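Local coordinates for protein dTDP-glucose 4,6-dehydratase (Klebsiella pneumoniae, PDB 5U4Q) that binds NAD and, as a dTDP-glucose 4,6-dehydratase, probably catalyses the removal of water from dTDP-glucose to give dTDP-4-keto-6-deoxyglucose, at residues V328-K332 against D333-I337; T318-K321 against D322-N326; V269-M272 against D273-A277. All coordinates share one frame; numbering follows the deposited sequence.

In the fold
Along the chain contact 3 comes first, at the start of helix 271-282, followed by contact 2 at the start of helix 320-334 and contact 1 at the end of that same helix and the C-terminus. Contacts 1 and 2 therefore mark the two ends of one helix, their centres about 15 Å apart. Contacts 2 and 3, centres about 11 Å apart, touch: Val320 CG2 lies 3.5 Å from Tyr274 CE1, so the two helix starts pack together. Contacts 1 and 3, centres about 20 Å apart, do not meet. All three belong to the C-terminal part of the chain, which in this family usually completes the sugar-nucleotide site beside the NAD-binding Rossmann fold.

Contact 1. Residues V328-K332 against D333-I337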
loop_
_atom_site.group_PDB
_atom_site.type_symbol
_atom_site.label_atom_id
_atom_site.label_comp_id
_atom_site.label_asym_id
_atom_site.label_seq_id
_atom_site.Cartn_x
_atom_site.Cartn_y
_atom_site.Cartn_z
ATOM N N VAL A 328 -11.729 -30.765 -15.428
ATOM C CA VAL A 328 -11.127 -32.091 -15.656
ATOM C C VAL A 328 -10.969 -32.382 -17.149
ATOM O O VAL A 328 -9.951 -32.919 -17.566
ATOM C CB VAL A 328 -11.892 -33.177 -14.897
ATOM C CG1 VAL A 328 -11.452 -34.582 -15.337
ATOM C CG2 VAL A 328 -11.672 -32.992 -13.403
ATOM N N ASP A 329 -11.954 -31.982 -17.936
ATOM C CA ASP A 329 -11.865 -32.097 -19.402
ATOM C C ASP A 329 -10.631 -31.371 -19.921
ATOM O O ASP A 329 -9.864 -31.914 -20.713
ATOM C CB ASP A 329 -13.131 -31.549 -20.041
ATOM C CG ASP A 329 -13.029 -31.429 -21.543
ATOM O OD1 ASP A 329 -13.057 -32.456 -22.261
ATOM O OD2 ASP A 329 -12.935 -30.297 -22.041
ATOM N N TRP A 330 -10.400 -30.158 -19.421
ATOM C CA TRP A 330 -9.210 -29.414 -19.815
ATOM C C TRP A 330 -7.934 -30.124 -19.358
ATOM O O TRP A 330 -7.009 -30.346 -20.140
ATOM C CB TRP A 330 -9.216 -27.964 -19.255
ATOM C CG TRP A 330 -7.890 -27.351 -19.480
ATOM C CD1 TRP A 330 -7.412 -26.902 -20.650
ATOM C CD2 TRP A 330 -6.806 -27.244 -18.539
ATOM N NE1 TRP A 330 -6.111 -26.525 -20.519
ATOM C CE2 TRP A 330 -5.703 -26.724 -19.235
ATOM C CE3 TRP A 330 -6.668 -27.517 -17.171
ATOM C CZ2 TRP A 330 -4.491 -26.463 -18.618
ATOM C CZ3 TRP A 330 -5.471 -27.286 -16.572
ATOM C CH2 TRP A 330 -4.393 -26.740 -17.285
ATOM N N TYR A 331 -7.885 -30.488 -18.088
ATOM C CA TYR A 331 -6.682 -31.067 -17.493
ATOM C C TYR A 331 -6.248 -32.359 -18.231
ATOM O O TYR A 331 -5.080 -32.522 -18.560
ATOM C CB TYR A 331 -6.871 -31.350 -15.997
ATOM C CG TYR A 331 -5.639 -31.824 -15.284
ATOM C CD1 TYR A 331 -5.262 -33.169 -15.308
ATOM C CD2 TYR A 331 -4.860 -30.944 -14.556
ATOM C CE1 TYR A 331 -4.113 -33.593 -14.653
ATOM C CE2 TYR A 331 -3.706 -31.362 -13.901
ATOM C CZ TYR A 331 -3.337 -32.683 -13.970
ATOM O OH TYR A 331 -2.198 -33.070 -13.303
ATOM N N LYS A 332 -7.206 -33.244 -18.468
ATOM C CA LYS A 332 -6.886 -34.539 -19.097
ATOM C C LYS A 332 -6.324 -34.376 -20.475
ATOM O O LYS A 332 -5.376 -35.094 -20.864
ATOM C CB LYS A 332 -8.113 -35.443 -19.157
ATOM C CG LYS A 332 -8.513 -36.042 -17.827
ATOM C CD LYS A 332 -9.590 -37.101 -18.045
ATOM C CE LYS A 332 -9.899 -37.875 -16.803
ATOM N NZ LYS A 332 -10.791 -39.043 -17.139
ATOM N N ASP A 333 -6.912 -33.461 -21.225
ATOM C CA ASP A 333 -6.471 -33.185 -22.574
ATOM C C ASP A 333 -5.111 -32.508 -22.577
ATOM O O ASP A 333 -4.220 -32.910 -23.325
ATOM C CB ASP A 333 -7.471 -32.292 -23.282
ATOM C CG ASP A 333 -7.068 -32.003 -24.700
ATOM O OD1 ASP A 333 -7.266 -32.889 -25.553
ATOM O OD2 ASP A 333 -6.583 -30.892 -24.944
ATOM N N TYR A 334 -4.929 -31.497 -21.729
ATOM C CA TYR A 334 -3.668 -30.749 -21.738
ATOM C C TYR A 334 -2.499 -31.614 -21.305
ATOM O O TYR A 334 -1.412 -31.543 -21.918
ATOM C CB TYR A 334 -3.759 -29.481 -20.868
ATOM C CG TYR A 334 -2.477 -28.689 -20.897
ATOM C CD1 TYR A 334 -2.140 -27.954 -22.019
ATOM C CD2 TYR A 334 -1.580 -28.738 -19.851
ATOM C CE1 TYR A 334 -0.945 -27.251 -22.085
ATOM C CE2 TYR A 334 -0.384 -28.019 -19.900
ATOM C CZ TYR A 334 -0.077 -27.288 -21.032
ATOM O OH TYR A 334 1.103 -26.576 -21.133
ATOM N N TYR A 335 -2.711 -32.423 -20.265
ATOM C CA TYR A 335 -1.660 -33.289 -19.711
ATOM C C TYR A 335 -1.637 -34.684 -20.321
ATOM O O TYR A 335 -0.819 -35.521 -19.913
ATOM C CB TYR A 335 -1.705 -33.333 -18.177
ATOM C CG TYR A 335 -1.284 -32.015 -17.598
ATOM C CD1 TYR A 335 0.053 -31.608 -17.670
ATOM C CD2 TYR A 335 -2.200 -31.151 -16.998
ATOM C CE1 TYR A 335 0.462 -30.395 -17.166
ATOM C CE2 TYR A 335 -1.793 -29.925 -16.491
ATOM C CZ TYR A 335 -0.460 -29.555 -16.568
ATOM O OH TYR A 335 -0.033 -28.336 -16.087
ATOM N N GLN A 336 -2.501 -34.919 -21.294
ATOM C CA GLN A 336 -2.544 -36.205 -21.992
ATOM C C GLN A 336 -2.629 -37.376 -21.015
ATOM O O GLN A 336 -1.864 -38.359 -21.096
ATOM C CB GLN A 336 -1.338 -36.337 -22.931
ATOM C CG GLN A 336 -1.261 -35.277 -24.015
ATOM C CD GLN A 336 -2.371 -35.398 -25.053
ATOM O OE1 GLN A 336 -3.566 -35.310 -24.738
ATOM N NE2 GLN A 336 -1.975 -35.568 -26.310
ATOM N N ILE A 337 -3.575 -37.244 -20.093
ATOM C CA ILE A 337 -3.871 -38.246 -19.090
ATOM C C ILE A 337 -4.755 -39.269 -19.783
ATOM O O ILE A 337 -4.821 -40.432 -19.392
ATOM C CB ILE A 337 -4.657 -37.640 -17.892
ATOM C CG1 ILE A 337 -3.891 -36.482 -17.242
ATOM C CG2 ILE A 337 -4.992 -38.704 -16.848
ATOM C CD1 ILE A 337 -2.582 -36.863 -16.585
ATOM O OXT ILE A 337 -5.429 -38.929 -20.761
HETATM O O HOH W 1 -6.586 -28.881 -22.971
HETATM O O HOH W 2 -5.760 -37.232 -22.880
#
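Aromatic side chains one turn apart pack along the last turns of helix 320-334, where Trp330 meets Tyr334, Tyr331 meets Tyr335, and the chain then turns off to its C-terminus. Trp330 and Tyr334 share the same first torsion, CG anti to the backbone N (170° and -179°), which sends both rings out of the helix along one flank, beside each other. Their planes are close to parallel, but the rings are displaced so far that little of one lies over the other; the closer touch is Tyr334 CB on the indole, 3.7 Å from Trp330 CE2. Tyr335 uses another torsion and brings CD2 over the centre of the Tyr331 ring, 3.4 Å above its plane, with the two rings inclined at 45°. Beyond it, CG1 of Ile337 comes within 3.9 Å of Tyr331 CE1.

Water 1 links the end of the Asp333 side chain to the helix backbone, donating to Asp333 OD2 (2.8 Å) and to Trp330 O. Outside the two segments, Trp188 and Phe196 meet the Trp330 ring, Tyr331 rests on Thr199 and Leu203 of helix 194-203, and Tyr334 reaches Leu44 and Ala47 of helix 42-50.

At the end, Gln336 has positive phi, and Ile337 N donates to a lone pair of Lys332 O (2.9 Å). With the weak bond from Gln336 N to Asp333 O, and Ile337 CB 4.2 Å from Lys332 CG, this is a Schellman motif closing the C-terminal helix.

Contact 2. Residues T318-K321 against D322-N326; sequences TSVK and DGVKN
Lys325 lies alongside Lys321, one turn earlier in helix 320-334, and its aliphatic chain first follows the carbonyl oxygen of that residue, which accepts the helical bond from Lys325 N and so keeps the chain beside it. From CB, 3.6 Å from Lys321 O, the chain passes to CG, which comes closer still, 3.3 Å from the same oxygen, and then to CD, which also stays beside it. Lys325 CE, still near the carbonyl oxygen, also meets Lys321 CG at 3.9 Å. A bend at the last torsion (chi4 -82°) then sets the ammonium group, and the two NZ atoms of Lys321 and Lys325 end 5.9 Å apart. The side chains thus pack through their methylene groups, while their like charges remain out of contact.

At the beginning of the helix Ser319 holds the N-cap position. Its OG sits between the backbone N and the carbonyl carbon (chi1 60°), where it accepts from Asp322 N at 3.1 Å in a nearly straight bond, satisfying an amide of the first turn. The reverse link is carried by water 3, which accepts from Ser319 N and donates to Asp322 OD2 at 2.7 Å. Just ahead of the cap, the methyl CG2 of Thr318 packs against the backbone of Gly323, while Thr318 N bonds to Asp225 OD2.

On another side of the helix Val320 and Val324 point the same way, CG1 of Val320 being 3.9 Å from CG2 of Val324. This pair faces helix 271-282, with Val320 on Tyr274 and Val324 on Ala277 and Leu278. The arrangement is that of a serine N-cap, with the return half of a capping box relayed through water.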
loop_
_atom_site.group_PDB
_atom_site.type_symbol
_atom_site.label_atom_id
_atom_site.label_comp_id
_atom_site.label_asym_id
_atom_site.label_seq_id
_atom_site.Cartn_x
_atom_site.Cartn_y
_atom_site.Cartn_z
ATOM N N THR A 318 -22.481 -20.860 -13.386
ATOM C CA THR A 318 -21.903 -22.196 -13.491
ATOM C C THR A 318 -21.955 -22.953 -12.189
ATOM O O THR A 318 -21.471 -22.464 -11.169
ATOM C CB THR A 318 -20.436 -22.132 -13.952
ATOM O OG1 THR A 318 -20.359 -21.358 -15.144
ATOM C CG2 THR A 318 -19.870 -23.563 -14.242
ATOM N N SER A 319 -22.566 -24.140 -12.213
ATOM C CA SER A 319 -22.595 -24.989 -11.028
ATOM C C SER A 319 -21.235 -25.614 -10.777
ATOM O O SER A 319 -20.406 -25.728 -11.671
ATOM C CB SER A 319 -23.596 -26.148 -11.202
ATOM O OG SER A 319 -23.241 -26.963 -12.302
ATOM N N VAL A 320 -21.037 -26.058 -9.553
ATOM C CA VAL A 320 -19.835 -26.818 -9.202
ATOM C C VAL A 320 -19.744 -28.087 -10.076
ATOM O O VAL A 320 -18.652 -28.448 -10.545
ATOM C CB VAL A 320 -19.917 -27.259 -7.724
ATOM C CG1 VAL A 320 -18.830 -28.288 -7.380
ATOM C CG2 VAL A 320 -19.818 -26.044 -6.826
ATOM N N LYS A 321 -20.878 -28.762 -10.262
ATOM C CA LYS A 321 -20.941 -29.992 -11.049
ATOM C C LYS A 321 -20.331 -29.755 -12.430
ATOM O O LYS A 321 -19.419 -30.464 -12.854
ATOM C CB LYS A 321 -22.391 -30.476 -11.173
ATOM C CG LYS A 321 -22.591 -31.735 -11.997
ATOM C CD LYS A 321 -24.046 -32.187 -11.966
ATOM C CE LYS A 321 -24.207 -33.497 -12.730
ATOM N NZ LYS A 321 -25.570 -34.088 -12.593
ATOM N N ASP A 322 -20.780 -28.707 -13.091
ATOM C CA ASP A 322 -20.283 -28.397 -14.416
ATOM C C ASP A 322 -18.878 -27.817 -14.409
ATOM O O ASP A 322 -18.063 -28.156 -15.281
ATOM C CB ASP A 322 -21.221 -27.418 -15.114
ATOM C CG ASP A 322 -22.494 -28.065 -15.593
ATOM O OD1 ASP A 322 -22.522 -29.302 -15.807
ATOM O OD2 ASP A 322 -23.461 -27.313 -15.807
ATOM N N GLY A 323 -18.593 -26.924 -13.460
ATOM C CA GLY A 323 -17.270 -26.318 -13.378
ATOM C C GLY A 323 -16.164 -27.348 -13.197
ATOM O O GLY A 323 -15.112 -27.291 -13.824
ATOM N N VAL A 324 -16.422 -28.321 -12.324
ATOM C CA VAL A 324 -15.456 -29.381 -12.071
ATOM C C VAL A 324 -15.260 -30.240 -13.321
ATOM O O VAL A 324 -14.124 -30.550 -13.680
ATOM C CB VAL A 324 -15.878 -30.245 -10.864
ATOM C CG1 VAL A 324 -15.040 -31.522 -10.799
ATOM C CG2 VAL A 324 -15.784 -29.438 -9.599
ATOM N N LYS A 325 -16.360 -30.611 -13.979
ATOM C CA LYS A 325 -16.263 -31.384 -15.228
ATOM C C LYS A 325 -15.469 -30.599 -16.290
ATOM O O LYS A 325 -14.630 -31.178 -16.997
ATOM C CB LYS A 325 -17.640 -31.770 -15.760
ATOM C CG LYS A 325 -18.364 -32.818 -14.913
ATOM C CD LYS A 325 -19.797 -32.975 -15.396
ATOM C CE LYS A 325 -20.590 -33.922 -14.507
ATOM N NZ LYS A 325 -20.305 -35.316 -14.916
ATOM N N ASN A 326 -15.709 -29.291 -16.378
ATOM C CA ASN A 326 -14.990 -28.450 -17.351
ATOM C C ASN A 326 -13.492 -28.452 -17.061
ATOM O O ASN A 326 -12.639 -28.584 -17.969
ATOM C CB ASN A 326 -15.524 -27.015 -17.334
ATOM C CG ASN A 326 -16.951 -26.904 -17.862
ATOM O OD1 ASN A 326 -17.470 -27.828 -18.484
ATOM N ND2 ASN A 326 -17.593 -25.789 -17.589
HETATM O O HOH W 3 -23.826 -24.897 -14.736
#

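Contact 3. Residues V269-M272 against D273-A277; sequences VELM and DYITA
The backbone winds into helix 271-282 with a bent bond from Asp273 N to Glu270 O at 2.8 Å, followed by Ile275 N to Leu271 O and Thr276 N to Met272 O, these two close to straight. The carboxylate of Asp273 folds back over this start, and its OD2 accepts from Glu270 N at 3.2 Å; the amide approaches from above the carboxylate plane. The same oxygen touches Val269 CA, so one side chain ties the loop leading into the helix to the first turn.

Val269 places CG2 between its backbone N and carbonyl carbon, and from there the methyl reaches the end of Tyr274, 3.4 Å from OH and 3.9 Å from CE2, the side chains lying roughly at right angles. Leu271 and Ile275 meet by their terminal methyls, but the CD1 atoms are modelled only 3.2 Å apart, tighter than usual, so their exact positions are doubtful. In selenomethionine Met272 the second torsion (chi2 63°) swings SE back to 4.2 Å from Ile275 CB. Its CG lies 3.8 Å from Thr276 OG1.

Glu270 makes a salt bridge with Lys217 through OE2. Tyr274 touches Phe220 of strand 220-222, Leu195 of helix 194-203 and Val320 of helix 320-334, and Leu271 rests on Phe198, so this helix start packs against both helices.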
loop_
_atom_site.group_PDB
_atom_site.type_symbol
_atom_site.label_atom_id
_atom_site.label_comp_id
_atom_site.label_asym_id
_atom_site.label_seq_id
_atom_site.Cartn_x
_atom_site.Cartn_y
_atom_site.Cartn_z
ATOM N N VAL A 269 -22.126 -23.916 -1.512
ATOM C CA VAL A 269 -21.305 -25.119 -1.655
ATOM C C VAL A 269 -20.032 -25.024 -0.804
ATOM O O VAL A 269 -19.364 -23.998 -0.776
ATOM C CB VAL A 269 -20.897 -25.376 -3.126
ATOM C CG1 VAL A 269 -22.105 -25.844 -3.935
ATOM C CG2 VAL A 269 -20.206 -24.148 -3.739
ATOM N N GLU A 270 -19.727 -26.119 -0.116
ATOM C CA GLU A 270 -18.589 -26.222 0.789
ATOM C C GLU A 270 -17.442 -26.962 0.123
ATOM O O GLU A 270 -17.643 -27.657 -0.859
ATOM C CB GLU A 270 -19.041 -26.988 2.039
ATOM C CG GLU A 270 -20.106 -26.218 2.814
ATOM C CD GLU A 270 -20.940 -27.056 3.775
ATOM O OE1 GLU A 270 -20.899 -28.298 3.719
ATOM O OE2 GLU A 270 -21.680 -26.445 4.573
ATOM N N LEU A 271 -16.252 -26.832 0.689
ATOM C CA LEU A 271 -15.029 -27.446 0.145
ATOM C C LEU A 271 -15.202 -28.926 -0.233
ATOM O O LEU A 271 -14.787 -29.370 -1.321
ATOM C CB LEU A 271 -13.887 -27.240 1.156
ATOM C CG LEU A 271 -12.456 -27.756 0.978
ATOM C CD1 LEU A 271 -12.282 -29.176 1.483
ATOM C CD2 LEU A 271 -11.974 -27.605 -0.450
HETATM N N MSE A 272 -15.841 -29.704 0.633
HETATM C CA MSE A 272 -16.019 -31.121 0.348
HETATM C C MSE A 272 -16.830 -31.354 -0.907
HETATM O O MSE A 272 -16.659 -32.357 -1.538
HETATM C CB MSE A 272 -16.641 -31.873 1.544
HETATM C CG MSE A 272 -16.614 -33.403 1.394
HETATM SE SE MSE A 272 -14.837 -34.227 1.288
HETATM C CE MSE A 272 -14.309 -33.706 3.103
ATOM N N ASP A 273 -17.713 -30.433 -1.297
ATOM C CA ASP A 273 -18.500 -30.631 -2.539
ATOM C C ASP A 273 -17.568 -30.648 -3.765
ATOM O O ASP A 273 -17.784 -31.425 -4.708
ATOM C CB ASP A 273 -19.563 -29.540 -2.735
ATOM C CG ASP A 273 -20.662 -29.563 -1.668
ATOM O OD1 ASP A 273 -20.880 -30.609 -1.034
ATOM O OD2 ASP A 273 -21.329 -28.525 -1.492
ATOM N N TYR A 274 -16.539 -29.799 -3.749
ATOM C CA TYR A 274 -15.566 -29.771 -4.853
ATOM C C TYR A 274 -14.696 -31.012 -4.856
ATOM O O TYR A 274 -14.433 -31.572 -5.904
ATOM C CB TYR A 274 -14.661 -28.536 -4.772
ATOM C CG TYR A 274 -15.390 -27.258 -5.002
ATOM C CD1 TYR A 274 -15.649 -26.814 -6.290
ATOM C CD2 TYR A 274 -15.819 -26.486 -3.947
ATOM C CE1 TYR A 274 -16.336 -25.630 -6.515
ATOM C CE2 TYR A 274 -16.519 -25.295 -4.157
ATOM C CZ TYR A 274 -16.756 -24.869 -5.444
ATOM O OH TYR A 274 -17.451 -23.701 -5.657
ATOM N N ILE A 275 -14.237 -31.438 -3.675
ATOM C CA ILE A 275 -13.395 -32.632 -3.591
ATOM C C ILE A 275 -14.172 -33.859 -4.062
ATOM O O ILE A 275 -13.668 -34.637 -4.852
ATOM C CB ILE A 275 -12.859 -32.837 -2.163
ATOM C CG1 ILE A 275 -12.001 -31.631 -1.776
ATOM C CG2 ILE A 275 -12.044 -34.129 -2.074
ATOM C CD1 ILE A 275 -11.448 -31.705 -0.375
ATOM N N THR A 276 -15.402 -34.021 -3.580
ATOM C CA THR A 276 -16.199 -35.177 -3.974
ATOM C C THR A 276 -16.418 -35.210 -5.482
ATOM O O THR A 276 -16.294 -36.270 -6.129
ATOM C CB THR A 276 -17.557 -35.178 -3.254
ATOM O OG1 THR A 276 -17.330 -35.197 -1.835
ATOM C CG2 THR A 276 -18.386 -36.375 -3.666
ATOM N N ALA A 277 -16.734 -34.046 -6.050
ATOM C CA ALA A 277 -16.945 -33.953 -7.492
ATOM C C ALA A 277 -15.664 -34.292 -8.275
ATOM O O ALA A 277 -15.727 -34.921 -9.323
ATOM C CB ALA A 277 -17.452 -32.575 -7.875
#